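Local coordinates for protein heme oxygenase (mycobilin-producing) (Mycobacterium tuberculosis, PDB 6PLE) that catalyses the oxygen-dependent opening of the heme ring to mycobilin with release of free iron, and works as a homodimer, at residues A[40-45]-A[52-57]; A[4-9]-A[88-93]; A[9-14]-A[82-87]. The protein carries 1 engineered substitution. One frame throughout, in Å; residues are numbered along the deposited sequence.

Overall arrangement
All three contacts belong to one ferredoxin-like alpha/beta fold, in which the antiparallel sheet runs 36-42, 51-57, 3-9, 89-93 and carries biliverdin on one face. Contact 1 (40-45 with 52-57) and contact 2 (4-9 with 88-93) lie about 9 Å apart, centre to centre, and are joined where strands 51-57 and 3-9 pair: V53 O lies 3.0 Å from N7 N, and T55 O 3.0 Å from K5 N. Contact 3 (9-14 with 82-87) continues contact 2 beyond the strand ends, shares I9 with it and lies about 16 Å from it between centres. Contact 1 is about 15 Å from contact 3, yet V53 CG2 meets I9 CD1 at 3.9 Å. Contact 1 offers the pigment apolar groups, contact 2 the N7 amide with the apolar ends of I9 and L89, contact 3 two backbone N-H groups.

Contact 1 of 3, residues A[40-45]-A[52-57]; sequences QLLRPV and FVVTHW. With BLA (biliverdine IX alpha), chain C.
This is a two-stranded antiparallel pairing, the hairpin of strands 36-42 and 51-57 in the sheet of a dimeric alpha/beta-barrel protein, with 36-42 outermost within the chain. Q40 faces V54 and L42 faces F52 as hydrogen-bonded pairs, with L41 and V53 the non-hydrogen-bonded pair between them. Four backbone bonds close it, among them L42 N to F52 O at 2.8 Å, almost straight at 170°.

Q40, L42, F52 and V54 share one face. L42 lies obliquely across both partners: its CD1 meets V54 CG2 at 3.7 Å, and its CB rests against F52 CB. The extended side chain of Q40 runs alongside V54, bringing NE2 to 3.7 Å from V54 CB. On the other face, L41 CD1 meets V53 CG2 more loosely, at 4.2 Å.

That second face also carries the pocket residues. V53 CG1 touches C4B of biliverdin at 3.9 Å. The T55 hydroxyl sits between backbone N and carbonyl carbon (chi1 78°), a rotation that sets CG2 beside the backbone N and presses it on the vinyl carbon CAB; the W57 indole CZ2 meets the vinyl end CBB at 3.7 Å.

Helix 16-24 packs over this face, with F23 against both L41 and V53. Strand 3-9 flanks 51-57 on its other side, where K5 O pairs with T55 OG1 and F52 leans on I6 and A8.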
loop_
_atom_site.group_PDB
_atom_site.type_symbol
_atom_site.label_atom_id
_atom_site.label_comp_id
_atom_site.label_asym_id
_atom_site.label_seq_id
_atom_site.Cartn_x
_atom_site.Cartn_y
_atom_site.Cartn_z
ATOM N N GLN A 40 -14.990 -7.897 -12.630
ATOM C CA GLN A 40 -14.327 -8.508 -13.769
ATOM C C GLN A 40 -12.842 -8.183 -13.738
ATOM O O GLN A 40 -12.440 -7.074 -13.364
ATOM C CB GLN A 40 -14.916 -8.032 -15.085
ATOM C CG GLN A 40 -16.334 -7.594 -15.026
ATOM C CD GLN A 40 -16.740 -6.856 -16.296
ATOM O OE1 GLN A 40 -17.154 -7.470 -17.299
ATOM N NE2 GLN A 40 -16.625 -5.527 -16.258
ATOM N N LEU A 41 -12.041 -9.167 -14.111
ATOM C CA LEU A 41 -10.623 -8.992 -14.371
ATOM C C LEU A 41 -10.434 -9.003 -15.884
ATOM O O LEU A 41 -10.743 -10.003 -16.540
ATOM C CB LEU A 41 -9.809 -10.104 -13.714
ATOM C CG LEU A 41 -8.327 -10.045 -14.028
ATOM C CD1 LEU A 41 -7.693 -8.817 -13.384
ATOM C CD2 LEU A 41 -7.628 -11.303 -13.619
ATOM N N LEU A 42 -9.934 -7.898 -16.436
ATOM C CA LEU A 42 -9.825 -7.721 -17.876
ATOM C C LEU A 42 -8.353 -7.776 -18.270
ATOM O O LEU A 42 -7.546 -6.991 -17.767
ATOM C CB LEU A 42 -10.463 -6.400 -18.303
ATOM C CG LEU A 42 -11.933 -6.161 -17.921
ATOM C CD1 LEU A 42 -12.387 -4.763 -18.328
ATOM C CD2 LEU A 42 -12.854 -7.209 -18.522
ATOM N N ARG A 43 -8.003 -8.728 -19.160
ATOM C CA ARG A 43 -6.685 -8.822 -19.752
ATOM C C ARG A 43 -6.592 -7.907 -20.968
ATOM O O ARG A 43 -7.442 -7.988 -21.865
ATOM C CB ARG A 43 -6.381 -10.235 -20.181
ATOM C CG ARG A 43 -5.103 -10.303 -20.994
ATOM C CD ARG A 43 -4.708 -11.739 -21.286
ATOM N NE ARG A 43 -5.858 -12.634 -21.385
ATOM C CZ ARG A 43 -6.583 -12.814 -22.491
ATOM N NH1 ARG A 43 -6.284 -12.149 -23.615
ATOM N NH2 ARG A 43 -7.606 -13.669 -22.469
ATOM N N PRO A 44 -5.602 -7.027 -21.030
ATOM C CA PRO A 44 -5.540 -6.069 -22.139
ATOM C C PRO A 44 -5.012 -6.714 -23.403
ATOM O O PRO A 44 -4.149 -7.594 -23.370
ATOM C CB PRO A 44 -4.579 -4.987 -21.633
ATOM C CG PRO A 44 -3.691 -5.723 -20.657
ATOM C CD PRO A 44 -4.546 -6.814 -20.026
ATOM N N VAL A 45 -5.551 -6.255 -24.531
ATOM C CA VAL A 45 -5.117 -6.698 -25.845
ATOM C C VAL A 45 -4.667 -5.534 -26.720
ATOM O O VAL A 45 -3.637 -5.624 -27.390
ATOM C CB VAL A 45 -6.221 -7.515 -26.554
ATOM C CG1 VAL A 45 -6.423 -8.838 -25.845
ATOM C CG2 VAL A 45 -7.516 -6.751 -26.583
ATOM N N PHE A 52 -7.220 -4.452 -16.017
ATOM C CA PHE A 52 -8.255 -3.672 -15.362
ATOM C C PHE A 52 -9.032 -4.595 -14.449
ATOM O O PHE A 52 -9.339 -5.724 -14.833
ATOM C CB PHE A 52 -9.169 -2.990 -16.365
ATOM C CG PHE A 52 -8.606 -1.711 -16.900
ATOM C CD1 PHE A 52 -7.237 -1.566 -17.063
ATOM C CD2 PHE A 52 -9.437 -0.657 -17.244
ATOM C CE1 PHE A 52 -6.704 -0.404 -17.557
ATOM C CE2 PHE A 52 -8.907 0.516 -17.744
ATOM C CZ PHE A 52 -7.540 0.643 -17.902
ATOM N N VAL A 53 -9.276 -4.135 -13.227
ATOM C CA VAL A 53 -10.210 -4.755 -12.303
ATOM C C VAL A 53 -11.411 -3.844 -12.241
ATOM O O VAL A 53 -11.330 -2.756 -11.665
ATOM C CB VAL A 53 -9.630 -4.940 -10.893
ATOM C CG1 VAL A 53 -10.527 -5.904 -10.101
ATOM C CG2 VAL A 53 -8.174 -5.408 -10.914
ATOM N N VAL A 54 -12.536 -4.289 -12.782
ATOM C CA VAL A 54 -13.771 -3.514 -12.759
ATOM C C VAL A 54 -14.682 -4.119 -11.705
ATOM O O VAL A 54 -15.034 -5.297 -11.796
ATOM C CB VAL A 54 -14.457 -3.501 -14.132
ATOM C CG1 VAL A 54 -15.592 -2.556 -14.120
ATOM C CG2 VAL A 54 -13.453 -3.150 -15.228
ATOM N N THR A 55 -15.046 -3.322 -10.700
ATOM C CA THR A 55 -15.871 -3.754 -9.573
ATOM C C THR A 55 -17.072 -2.830 -9.459
ATOM O O THR A 55 -16.919 -1.614 -9.543
ATOM C CB THR A 55 -15.075 -3.726 -8.250
ATOM O OG1 THR A 55 -14.979 -2.378 -7.766
ATOM C CG2 THR A 55 -13.671 -4.245 -8.445
ATOM N N HIS A 56 -18.266 -3.390 -9.276
ATOM C CA HIS A 56 -19.453 -2.584 -9.005
ATOM C C HIS A 56 -19.828 -2.716 -7.533
ATOM O O HIS A 56 -19.477 -3.701 -6.878
ATOM C CB HIS A 56 -20.638 -2.994 -9.893
ATOM C CG HIS A 56 -20.311 -3.047 -11.357
ATOM N ND1 HIS A 56 -19.366 -3.909 -11.882
ATOM C CD2 HIS A 56 -20.805 -2.347 -12.405
ATOM C CE1 HIS A 56 -19.290 -3.737 -13.189
ATOM N NE2 HIS A 56 -20.149 -2.790 -13.531
ATOM N N TRP A 57 -20.500 -1.689 -7.007
ATOM C CA TRP A 57 -20.891 -1.642 -5.607
ATOM C C TRP A 57 -22.163 -0.823 -5.482
ATOM O O TRP A 57 -22.426 0.067 -6.293
ATOM C CB TRP A 57 -19.816 -1.035 -4.706
ATOM C CG TRP A 57 -18.447 -1.539 -4.934
ATOM C CD1 TRP A 57 -17.601 -1.188 -5.948
ATOM C CD2 TRP A 57 -17.730 -2.465 -4.120
ATOM N NE1 TRP A 57 -16.402 -1.847 -5.821
ATOM C CE2 TRP A 57 -16.456 -2.643 -4.709
ATOM C CE3 TRP A 57 -18.040 -3.176 -2.954
ATOM C CZ2 TRP A 57 -15.507 -3.501 -4.177
ATOM C CZ3 TRP A 57 -17.080 -4.010 -2.418
ATOM C CH2 TRP A 57 -15.831 -4.162 -3.018
HETATM C CHA BLA C . -4.389 -8.442 -6.717
HETATM N NA BLA C . -6.849 -8.161 -6.014
HETATM C C1A BLA C . -5.787 -8.931 -6.310
HETATM C C2A BLA C . -6.135 -10.237 -6.212
HETATM C C3A BLA C . -7.448 -10.274 -5.844
HETATM C C4A BLA C . -7.888 -8.965 -5.719
HETATM C CMA BLA C . -8.280 -11.532 -5.628
HETATM C CAA BLA C . -5.125 -11.351 -6.502
HETATM C CBA BLA C . -4.394 -11.782 -5.218
HETATM C CGA BLA C . -3.008 -11.136 -5.115
HETATM O O1A BLA C . -2.147 -11.225 -6.028
HETATM O O2A BLA C . -2.712 -10.510 -4.074
HETATM C CHB BLA C . -9.282 -8.395 -5.340
HETATM N NB BLA C . -8.508 -6.165 -6.365
HETATM C C1B BLA C . -9.520 -7.111 -5.678
HETATM C C2B BLA C . -10.758 -6.289 -5.491
HETATM C C3B BLA C . -10.537 -4.977 -6.005
HETATM C C4B BLA C . -9.163 -4.812 -6.562
HETATM C CMB BLA C . -12.073 -6.765 -4.849
HETATM O OB BLA C . -8.671 -3.854 -7.042
HETATM C CAB BLA C . -11.551 -3.845 -5.997
HETATM C CBB BLA C . -11.864 -3.261 -4.857
HETATM N NC BLA C . -6.740 -4.414 -4.361
HETATM C C1C BLA C . -7.957 -3.664 -3.779
HETATM C C2C BLA C . -7.669 -2.207 -3.924
HETATM C C3C BLA C . -6.395 -2.020 -4.542
HETATM C C4C BLA C . -5.752 -3.335 -4.832
HETATM C CMC BLA C . -8.620 -1.096 -3.470
HETATM O OC BLA C . -8.927 -4.152 -3.307
HETATM C CAC BLA C . -5.688 -0.703 -4.888
HETATM C CBC BLA C . -6.212 0.170 -5.709
HETATM C CHD BLA C . -4.572 -3.464 -5.427
HETATM N ND BLA C . -4.925 -6.056 -5.930
HETATM C C1D BLA C . -4.109 -4.825 -5.966
HETATM C C2D BLA C . -2.767 -5.109 -6.557
HETATM C C3D BLA C . -2.765 -6.538 -6.913
HETATM C C4D BLA C . -4.086 -7.152 -6.535
HETATM C CMD BLA C . -1.616 -4.110 -6.769
HETATM C CAD BLA C . -1.651 -7.375 -7.518
HETATM C CBD BLA C . -1.121 -8.174 -6.321
HETATM C CGD BLA C . 0.146 -8.930 -6.691
HETATM O O1D BLA C . 1.140 -8.302 -7.125
HETATM O O2D BLA C . 0.189 -10.179 -6.550
#

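Contact 2 of 3, residues A[4-9]-A[88-93]; sequences VKINAI and SLLEFE. With BLA (biliverdine IX alpha), chain C.
I6 and L90 form the middle hydrogen-bonded pair of strands 3-9 and 89-93, an antiparallel pairing of the ferredoxin-like sheet in which 89-93 is outermost within the chain. I6 N reaches L90 O, and L90 N returns to I6 O, both at 2.7 Å. V4 with F92 repeats the pattern, and A8 N to S88 O continues it toward the pocket; the return bond from S88 N is weak.

V4, I6, L90 and F92 lie on one face. I6 CG2 meets L90 CD1 at 4.1 Å, while the CG1-CD1 branch of I6 approaches CE1 of the F92 ring, both atoms at 4.0 Å. The ring turns its edge to the backbone, with V4 O in its plane.

K5, N7, L89 and E91 occupy the opposite face. The K5 chain bends at chi2 (52°) and brings NZ across E91, to 3.1 Å from OE1, where it meets the anti lone pair of the carboxylate. The same ammonium forms a salt bridge with D60 and donates to a water that in turn donates to F92 O, so three partners surround it. CG of K5 also rests against L89 CD1, a branch that reaches the biliverdin vinyl carbon CBC, and F63 of helix 60-71 touches both side chains.

N7 is directed into the pocket with CG anti to the backbone N (chi1 173°). From there ND2 donates to the biliverdin lactam oxygen OB at 2.9 Å, nearly straight at 166°.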
loop_
_atom_site.group_PDB
_atom_site.type_symbol
_atom_site.label_atom_id
_atom_site.label_comp_id
_atom_site.label_asym_id
_atom_site.label_seq_id
_atom_site.Cartn_x
_atom_site.Cartn_y
_atom_site.Cartn_z
ATOM N N VAL A 4 -18.694 2.351 -9.483
ATOM C CA VAL A 4 -17.745 1.435 -10.106
ATOM C C VAL A 4 -16.354 1.905 -9.748
ATOM O O VAL A 4 -16.063 3.098 -9.850
ATOM C CB VAL A 4 -17.908 1.360 -11.638
ATOM C CG1 VAL A 4 -16.676 0.758 -12.264
ATOM C CG2 VAL A 4 -19.097 0.538 -11.990
ATOM N N LYS A 5 -15.514 0.979 -9.315
ATOM C CA LYS A 5 -14.113 1.223 -9.024
ATOM C C LYS A 5 -13.307 0.459 -10.049
ATOM O O LYS A 5 -13.412 -0.765 -10.118
ATOM C CB LYS A 5 -13.730 0.718 -7.629
ATOM C CG LYS A 5 -13.795 1.705 -6.479
ATOM C CD LYS A 5 -15.116 2.414 -6.384
ATOM C CE LYS A 5 -15.111 3.307 -5.172
ATOM N NZ LYS A 5 -15.694 4.661 -5.394
ATOM N N ILE A 6 -12.454 1.153 -10.796
ATOM C CA ILE A 6 -11.576 0.495 -11.747
ATOM C C ILE A 6 -10.155 0.612 -11.241
ATOM O O ILE A 6 -9.734 1.693 -10.810
ATOM C CB ILE A 6 -11.722 1.083 -13.153
ATOM C CG1 ILE A 6 -13.130 0.756 -13.674
ATOM C CG2 ILE A 6 -10.618 0.535 -14.043
ATOM C CD1 ILE A 6 -13.300 1.009 -15.153
ATOM N N ASN A 7 -9.424 -0.502 -11.276
ATOM C CA ASN A 7 -8.045 -0.561 -10.798
ATOM C C ASN A 7 -7.152 -0.938 -11.974
ATOM O O ASN A 7 -7.171 -2.078 -12.444
ATOM C CB ASN A 7 -7.909 -1.546 -9.626
ATOM C CG ASN A 7 -6.461 -1.770 -9.193
ATOM O OD1 ASN A 7 -5.529 -1.101 -9.659
ATOM N ND2 ASN A 7 -6.269 -2.728 -8.288
ATOM N N ALA A 8 -6.371 0.019 -12.454
ATOM C CA ALA A 8 -5.443 -0.265 -13.543
ATOM C C ALA A 8 -4.162 -0.830 -12.946
ATOM O O ALA A 8 -3.344 -0.096 -12.397
ATOM C CB ALA A 8 -5.190 0.987 -14.374
ATOM N N ILE A 9 -3.995 -2.147 -13.012
ATOM C CA ILE A 9 -2.836 -2.807 -12.424
ATOM C C ILE A 9 -1.732 -2.916 -13.468
ATOM O O ILE A 9 -1.986 -3.322 -14.608
ATOM C CB ILE A 9 -3.218 -4.188 -11.864
ATOM C CG1 ILE A 9 -4.239 -4.042 -10.726
ATOM C CG2 ILE A 9 -1.999 -4.899 -11.348
ATOM C CD1 ILE A 9 -4.442 -5.320 -9.905
ATOM N N SER A 88 -3.746 2.148 -10.132
ATOM C CA SER A 88 -4.474 3.397 -9.973
ATOM C C SER A 88 -5.939 3.074 -9.741
ATOM O O SER A 88 -6.500 2.178 -10.380
ATOM C CB SER A 88 -4.333 4.321 -11.193
ATOM O OG SER A 88 -3.040 4.224 -11.755
ATOM N N LEU A 89 -6.558 3.813 -8.838
ATOM C CA LEU A 89 -7.963 3.616 -8.533
ATOM C C LEU A 89 -8.734 4.711 -9.238
ATOM O O LEU A 89 -8.685 5.878 -8.828
ATOM C CB LEU A 89 -8.238 3.639 -7.037
ATOM C CG LEU A 89 -9.633 3.133 -6.678
ATOM C CD1 LEU A 89 -9.604 1.613 -6.571
ATOM C CD2 LEU A 89 -10.103 3.772 -5.374
ATOM N N LEU A 90 -9.409 4.336 -10.316
ATOM C CA LEU A 90 -10.308 5.225 -11.024
ATOM C C LEU A 90 -11.710 4.973 -10.488
ATOM O O LEU A 90 -12.166 3.829 -10.458
ATOM C CB LEU A 90 -10.230 4.977 -12.539
ATOM C CG LEU A 90 -8.844 4.498 -13.032
ATOM C CD1 LEU A 90 -8.821 4.149 -14.512
ATOM C CD2 LEU A 90 -7.760 5.529 -12.763
ATOM N N GLU A 91 -12.379 6.035 -10.063
ATOM C CA GLU A 91 -13.642 5.947 -9.361
ATOM C C GLU A 91 -14.726 6.713 -10.111
ATOM O O GLU A 91 -14.530 7.872 -10.497
ATOM C CB GLU A 91 -13.481 6.479 -7.941
ATOM C CG GLU A 91 -12.417 5.729 -7.177
ATOM C CD GLU A 91 -12.174 6.285 -5.797
ATOM O OE1 GLU A 91 -13.096 6.245 -4.952
ATOM O OE2 GLU A 91 -11.041 6.752 -5.556
ATOM N N PHE A 92 -15.877 6.066 -10.284
ATOM C CA PHE A 92 -16.941 6.563 -11.144
ATOM C C PHE A 92 -18.289 6.399 -10.467
ATOM O O PHE A 92 -18.454 5.564 -9.579
ATOM C CB PHE A 92 -16.993 5.806 -12.461
ATOM C CG PHE A 92 -15.705 5.762 -13.190
ATOM C CD1 PHE A 92 -14.785 4.777 -12.924
ATOM C CD2 PHE A 92 -15.421 6.710 -14.176
ATOM C CE1 PHE A 92 -13.599 4.744 -13.620
ATOM C CE2 PHE A 92 -14.253 6.684 -14.867
ATOM C CZ PHE A 92 -13.340 5.703 -14.610
ATOM N N GLU A 93 -19.264 7.176 -10.931
ATOM C CA GLU A 93 -20.675 6.932 -10.661
ATOM C C GLU A 93 -21.333 6.383 -11.925
ATOM O O GLU A 93 -21.067 6.875 -13.026
ATOM C CB GLU A 93 -21.390 8.209 -10.216
ATOM C CG GLU A 93 -21.370 8.443 -8.717
ATOM C CD GLU A 93 -22.664 9.046 -8.176
ATOM O OE1 GLU A 93 -22.672 9.509 -7.009
ATOM O OE2 GLU A 93 -23.671 9.055 -8.908
HETATM C CHA BLA C . -4.389 -8.442 -6.717
HETATM N NA BLA C . -6.849 -8.161 -6.014
HETATM C C1A BLA C . -5.787 -8.931 -6.310
HETATM C C2A BLA C . -6.135 -10.237 -6.212
HETATM C C3A BLA C . -7.448 -10.274 -5.844
HETATM C C4A BLA C . -7.888 -8.965 -5.719
HETATM C CMA BLA C . -8.280 -11.532 -5.628
HETATM C CAA BLA C . -5.125 -11.351 -6.502
HETATM C CBA BLA C . -4.394 -11.782 -5.218
HETATM C CGA BLA C . -3.008 -11.136 -5.115
HETATM O O1A BLA C . -2.147 -11.225 -6.028
HETATM O O2A BLA C . -2.712 -10.510 -4.074
HETATM C CHB BLA C . -9.282 -8.395 -5.340
HETATM N NB BLA C . -8.508 -6.165 -6.365
HETATM C C1B BLA C . -9.520 -7.111 -5.678
HETATM C C2B BLA C . -10.758 -6.289 -5.491
HETATM C C3B BLA C . -10.537 -4.977 -6.005
HETATM C C4B BLA C . -9.163 -4.812 -6.562
HETATM C CMB BLA C . -12.073 -6.765 -4.849
HETATM O OB BLA C . -8.671 -3.854 -7.042
HETATM C CAB BLA C . -11.551 -3.845 -5.997
HETATM C CBB BLA C . -11.864 -3.261 -4.857
HETATM N NC BLA C . -6.740 -4.414 -4.361
HETATM C C1C BLA C . -7.957 -3.664 -3.779
HETATM C C2C BLA C . -7.669 -2.207 -3.924
HETATM C C3C BLA C . -6.395 -2.020 -4.542
HETATM C C4C BLA C . -5.752 -3.335 -4.832
HETATM C CMC BLA C . -8.620 -1.096 -3.470
HETATM O OC BLA C . -8.927 -4.152 -3.307
HETATM C CAC BLA C . -5.688 -0.703 -4.888
HETATM C CBC BLA C . -6.212 0.170 -5.709
HETATM C CHD BLA C . -4.572 -3.464 -5.427
HETATM N ND BLA C . -4.925 -6.056 -5.930
HETATM C C1D BLA C . -4.109 -4.825 -5.966
HETATM C C2D BLA C . -2.767 -5.109 -6.557
HETATM C C3D BLA C . -2.765 -6.538 -6.913
HETATM C C4D BLA C . -4.086 -7.152 -6.535
HETATM C CMD BLA C . -1.616 -4.110 -6.769
HETATM C CAD BLA C . -1.651 -7.375 -7.518
HETATM C CBD BLA C . -1.121 -8.174 -6.321
HETATM C CGD BLA C . 0.146 -8.930 -6.691
HETATM O O1D BLA C . 1.140 -8.302 -7.125
HETATM O O2D BLA C . 0.189 -10.179 -6.550
HETATM O O HOH W 1 -17.397 6.073 -7.176
#

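Contact 3 of 3, residues A[9-14]-A[82-87]; sequences IEVPAG and PVATGA. With BLA (biliverdine IX alpha), chain C.
E10 O receives the backbone N-H of T85 at 2.7 Å, 168° at the hydrogen, with the donor tilted from the carbonyl plane. In return E10 N donates to G86 O at 3.2 Å; this bond is straight at the hydrogen, but the donor stands well above the carbonyl plane. A84 CA also comes close to E10 O, adding a C-H...O contact at 3.2 Å. P12 CD lies 3.2 Å from V83 O.

The two loops prolong the outgoing end of strand 3-9 and the approach to strand 89-93 in this ferredoxin-like fold, and V83 to G86 belong to the heme-binding site. One propionate oxygen of biliverdin, O1D, is gripped by two backbone donors: A84 N at 2.8 Å, almost straight at 175°, and V83 N at the same distance, more bent at 131°.

Apolar contacts accompany these bonds. I9 CG2 packs on A84 CB at 3.6 Å, while the CD1 end of I9 leads to ring D of the pigment, near C3D. P12 CD also lies against T85 CG2. The E10 side chain is extended and passes along G86, its CD 3.8 Å from G86 CA.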
loop_
_atom_site.group_PDB
_atom_site.type_symbol
_atom_site.label_atom_id
_atom_site.label_comp_id
_atom_site.label_asym_id
_atom_site.label_seq_id
_atom_site.Cartn_x
_atom_site.Cartn_y
_atom_site.Cartn_z
ATOM N N ILE A 9 -3.995 -2.147 -13.012
ATOM C CA ILE A 9 -2.836 -2.807 -12.424
ATOM C C ILE A 9 -1.732 -2.916 -13.468
ATOM O O ILE A 9 -1.986 -3.322 -14.608
ATOM C CB ILE A 9 -3.218 -4.188 -11.864
ATOM C CG1 ILE A 9 -4.239 -4.042 -10.726
ATOM C CG2 ILE A 9 -1.999 -4.899 -11.348
ATOM C CD1 ILE A 9 -4.442 -5.320 -9.905
ATOM N N GLU A 10 -0.507 -2.547 -13.087
ATOM C CA GLU A 10 0.654 -2.653 -13.959
ATOM C C GLU A 10 1.438 -3.911 -13.620
ATOM O O GLU A 10 1.719 -4.177 -12.451
ATOM C CB GLU A 10 1.558 -1.426 -13.847
ATOM C CG GLU A 10 0.842 -0.080 -13.978
ATOM C CD GLU A 10 1.672 1.098 -13.460
ATOM O OE1 GLU A 10 1.095 2.186 -13.246
ATOM O OE2 GLU A 10 2.901 0.942 -13.258
ATOM N N VAL A 11 1.793 -4.674 -14.648
ATOM C CA VAL A 11 2.454 -5.965 -14.504
ATOM C C VAL A 11 3.577 -6.007 -15.524
ATOM O O VAL A 11 3.343 -5.733 -16.710
ATOM C CB VAL A 11 1.487 -7.138 -14.729
ATOM C CG1 VAL A 11 0.668 -7.414 -13.471
ATOM C CG2 VAL A 11 0.576 -6.852 -15.918
ATOM N N PRO A 12 4.798 -6.341 -15.130
ATOM C CA PRO A 12 5.868 -6.436 -16.120
ATOM C C PRO A 12 5.514 -7.488 -17.154
ATOM O O PRO A 12 4.632 -8.328 -16.954
ATOM C CB PRO A 12 7.094 -6.839 -15.291
ATOM C CG PRO A 12 6.532 -7.526 -14.103
ATOM C CD PRO A 12 5.211 -6.844 -13.809
ATOM N N ALA A 13 6.213 -7.428 -18.280
ATOM C CA ALA A 13 5.894 -8.292 -19.404
ATOM C C ALA A 13 5.916 -9.759 -18.994
ATOM O O ALA A 13 6.827 -10.212 -18.295
ATOM C CB ALA A 13 6.883 -8.047 -20.537
ATOM N N GLY A 14 4.889 -10.498 -19.408
ATOM C CA GLY A 14 4.886 -11.930 -19.224
ATOM C C GLY A 14 4.489 -12.406 -17.850
ATOM O O GLY A 14 4.584 -13.611 -17.589
ATOM N N PRO A 82 5.129 -9.486 -4.620
ATOM C CA PRO A 82 4.093 -9.045 -5.551
ATOM C C PRO A 82 4.538 -9.204 -6.992
ATOM O O PRO A 82 5.720 -9.116 -7.331
ATOM C CB PRO A 82 3.929 -7.566 -5.182
ATOM C CG PRO A 82 5.329 -7.154 -4.670
ATOM C CD PRO A 82 6.116 -8.420 -4.374
ATOM N N VAL A 83 3.559 -9.474 -7.842
ATOM C CA VAL A 83 3.813 -9.577 -9.269
ATOM C C VAL A 83 3.471 -8.264 -9.977
ATOM O O VAL A 83 4.059 -7.969 -11.031
ATOM C CB VAL A 83 3.045 -10.771 -9.864
ATOM C CG1 VAL A 83 1.576 -10.406 -10.138
ATOM C CG2 VAL A 83 3.733 -11.255 -11.107
ATOM N N ALA A 84 2.585 -7.449 -9.400
ATOM C CA ALA A 84 2.255 -6.128 -9.910
ATOM C C ALA A 84 3.330 -5.106 -9.541
ATOM O O ALA A 84 4.039 -5.263 -8.553
ATOM C CB ALA A 84 0.909 -5.676 -9.349
ATOM N N THR A 85 3.449 -4.050 -10.350
ATOM C CA THR A 85 4.393 -2.968 -10.065
ATOM C C THR A 85 3.734 -1.602 -9.944
ATOM O O THR A 85 4.451 -0.603 -9.826
ATOM C CB THR A 85 5.488 -2.884 -11.130
ATOM O OG1 THR A 85 4.949 -2.357 -12.353
ATOM C CG2 THR A 85 6.077 -4.231 -11.395
ATOM N N GLY A 86 2.404 -1.537 -9.959
ATOM C CA GLY A 86 1.699 -0.268 -9.882
ATOM C C GLY A 86 0.201 -0.493 -9.883
ATOM O O GLY A 86 -0.284 -1.616 -10.064
ATOM N N ALA A 87 -0.533 0.600 -9.660
ATOM C CA ALA A 87 -1.993 0.561 -9.666
ATOM C C ALA A 87 -2.519 1.985 -9.651
ATOM O O ALA A 87 -1.832 2.911 -9.226
ATOM C CB ALA A 87 -2.571 -0.232 -8.473
HETATM C CHA BLA C . -4.389 -8.442 -6.717
HETATM N NA BLA C . -6.849 -8.161 -6.014
HETATM C C1A BLA C . -5.787 -8.931 -6.310
HETATM C C2A BLA C . -6.135 -10.237 -6.212
HETATM C C3A BLA C . -7.448 -10.274 -5.844
HETATM C C4A BLA C . -7.888 -8.965 -5.719
HETATM C CMA BLA C . -8.280 -11.532 -5.628
HETATM C CAA BLA C . -5.125 -11.351 -6.502
HETATM C CBA BLA C . -4.394 -11.782 -5.218
HETATM C CGA BLA C . -3.008 -11.136 -5.115
HETATM O O1A BLA C . -2.147 -11.225 -6.028
HETATM O O2A BLA C . -2.712 -10.510 -4.074
HETATM C CHB BLA C . -9.282 -8.395 -5.340
HETATM N NB BLA C . -8.508 -6.165 -6.365
HETATM C C1B BLA C . -9.520 -7.111 -5.678
HETATM C C2B BLA C . -10.758 -6.289 -5.491
HETATM C C3B BLA C . -10.537 -4.977 -6.005
HETATM C C4B BLA C . -9.163 -4.812 -6.562
HETATM C CMB BLA C . -12.073 -6.765 -4.849
HETATM O OB BLA C . -8.671 -3.854 -7.042
HETATM C CAB BLA C . -11.551 -3.845 -5.997
HETATM C CBB BLA C . -11.864 -3.261 -4.857
HETATM N NC BLA C . -6.740 -4.414 -4.361
HETATM C C1C BLA C . -7.957 -3.664 -3.779
HETATM C C2C BLA C . -7.669 -2.207 -3.924
HETATM C C3C BLA C . -6.395 -2.020 -4.542
HETATM C C4C BLA C . -5.752 -3.335 -4.832
HETATM C CMC BLA C . -8.620 -1.096 -3.470
HETATM O OC BLA C . -8.927 -4.152 -3.307
HETATM C CAC BLA C . -5.688 -0.703 -4.888
HETATM C CBC BLA C . -6.212 0.170 -5.709
HETATM C CHD BLA C . -4.572 -3.464 -5.427
HETATM N ND BLA C . -4.925 -6.056 -5.930
HETATM C C1D BLA C . -4.109 -4.825 -5.966
HETATM C C2D BLA C . -2.767 -5.109 -6.557
HETATM C C3D BLA C . -2.765 -6.538 -6.913
HETATM C C4D BLA C . -4.086 -7.152 -6.535
HETATM C CMD BLA C . -1.616 -4.110 -6.769
HETATM C CAD BLA C . -1.651 -7.375 -7.518
HETATM C CBD BLA C . -1.121 -8.174 -6.321
HETATM C CGD BLA C . 0.146 -8.930 -6.691
HETATM O O1D BLA C . 1.140 -8.302 -7.125
HETATM O O2D BLA C . 0.189 -10.179 -6.550
#